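Local structure of aspartokinase (Synechocystis, 3L76) at residues Arg338-Pro341 with Glu342-Gln345. The protein binds lysine and threonine at its ACT domains and probably phosphorylates the beta-carboxyl group of aspartate with ATP, opening the pathway to both amino acids. Residues are numbered along the deposited sequence; the frame is centred on the assembly and turned at random.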
loop_
_atom_site.group_PDB
_atom_site.type_symbol
_atom_site.label_atom_id
_atom_site.label_comp_id
_atom_site.label_asym_id
_atom_site.label_seq_id
_atom_site.Cartn_x
_atom_site.Cartn_y
_atom_site.Cartn_z
ATOM N N ARG A 338 28.312 38.695 -50.239
ATOM C CA ARG A 338 28.972 39.958 -49.883
ATOM C C ARG A 338 28.314 41.229 -50.452
ATOM O O ARG A 338 27.408 41.167 -51.270
ATOM C CB ARG A 338 30.456 39.922 -50.291
ATOM C CG ARG A 338 31.209 38.704 -49.784
ATOM C CD ARG A 338 32.696 38.833 -50.060
ATOM N NE ARG A 338 33.461 37.713 -49.517
ATOM C CZ ARG A 338 34.332 36.976 -50.208
ATOM N NH1 ARG A 338 34.569 37.208 -51.499
ATOM N NH2 ARG A 338 34.973 35.992 -49.601
ATOM N N SER A 339 28.784 42.379 -49.986
ATOM C CA SER A 339 28.449 43.664 -50.583
ATOM C C SER A 339 28.733 43.601 -52.073
ATOM O O SER A 339 27.818 43.540 -52.874
ATOM C CB SER A 339 29.306 44.769 -49.968
ATOM O OG SER A 339 29.146 44.792 -48.571
ATOM N N TYR A 340 30.012 43.663 -52.434
ATOM C CA TYR A 340 30.452 43.312 -53.782
ATOM C C TYR A 340 31.304 42.055 -53.667
ATOM O O TYR A 340 31.920 41.830 -52.626
ATOM C CB TYR A 340 31.202 44.470 -54.488
ATOM C CG TYR A 340 32.271 45.207 -53.683
ATOM C CD1 TYR A 340 33.615 45.171 -54.077
ATOM C CD2 TYR A 340 31.937 45.980 -52.573
ATOM C CE1 TYR A 340 34.607 45.859 -53.365
ATOM C CE2 TYR A 340 32.919 46.679 -51.849
ATOM C CZ TYR A 340 34.249 46.616 -52.248
ATOM O OH TYR A 340 35.208 47.322 -51.535
ATOM N N PRO A 341 31.343 41.234 -54.728
ATOM C CA PRO A 341 32.068 39.962 -54.652
ATOM C C PRO A 341 33.472 40.107 -54.062
ATOM O O PRO A 341 33.893 39.226 -53.323
ATOM C CB PRO A 341 32.139 39.514 -56.119
ATOM C CG PRO A 341 30.956 40.122 -56.750
ATOM C CD PRO A 341 30.838 41.487 -56.087
ATOM N N GLU A 342 34.172 41.194 -54.372
ATOM C CA GLU A 342 35.529 41.406 -53.870
ATOM C C GLU A 342 35.598 42.259 -52.587
ATOM O O GLU A 342 36.666 42.736 -52.204
ATOM C CB GLU A 342 36.403 42.035 -54.952
ATOM C CG GLU A 342 36.207 41.463 -56.356
ATOM C CD GLU A 342 34.999 42.059 -57.070
ATOM O OE1 GLU A 342 34.694 41.618 -58.202
ATOM O OE2 GLU A 342 34.355 42.967 -56.495
ATOM N N ALA A 343 34.463 42.448 -51.923
ATOM C CA ALA A 343 34.443 43.132 -50.634
ATOM C C ALA A 343 35.412 42.459 -49.683
ATOM O O ALA A 343 35.598 41.251 -49.750
ATOM C CB ALA A 343 33.036 43.097 -50.040
ATOM N N ASP A 344 36.017 43.234 -48.793
ATOM C CA ASP A 344 36.823 42.673 -47.714
ATOM C C ASP A 344 36.007 42.602 -46.425
ATOM O O ASP A 344 34.909 43.146 -46.356
ATOM C CB ASP A 344 38.125 43.462 -47.506
ATOM C CG ASP A 344 37.895 44.875 -46.964
ATOM O OD1 ASP A 344 36.872 45.509 -47.293
ATOM O OD2 ASP A 344 38.762 45.357 -46.212
ATOM N N GLN A 345 36.535 41.908 -45.423
ATOM C CA GLN A 345 35.860 41.749 -44.125
ATOM C C GLN A 345 34.488 41.081 -44.176
ATOM O O GLN A 345 33.656 41.338 -43.313
ATOM C CB GLN A 345 35.694 43.097 -43.425
ATOM C CG GLN A 345 36.983 43.853 -43.146
ATOM C CD GLN A 345 36.708 45.287 -42.741
ATOM O OE1 GLN A 345 35.567 45.738 -42.795
ATOM N NE2 GLN A 345 37.747 46.011 -42.344
#
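Tyr340 lies with one ring face against Ala343, whose CB sits 4.1 Å from the ring centroid and 15° off the ring normal, a CH-pi contact. The backbone N of Ala343 is over the same ring, offset toward its rim. Tyr340 holds CG between its own backbone N and carbonyl carbon (chi1 46°), which turns the ring back under the chain that follows. Glu342 meets this ring at its edge: OE2 stands near the ring plane, 3.4 Å from CD1, and the carboxylate is tilted 44° against the ring. A bend at chi2 lays the Glu342 chain alongside Pro341, with OE1 3.9 Å from Pro341 CB. The backbone here makes a type I beta turn from Tyr340 to Ala343, closed by Ala343 N to Tyr340 O at 2.7 Å, in the surface loop that joins helix 323-333 to strand 348-361 of an ACT domain. Arg338 reaches across this loop as an extended chain, its CB 4.1 Å from Ala343 CB. Its NH1 gives a hydrogen bond to Pro341 O (2.8 Å), which lies in the guanidinium plane, while NE and NH2 bond to the backbone carbonyl oxygens of Glu346 and Ala347.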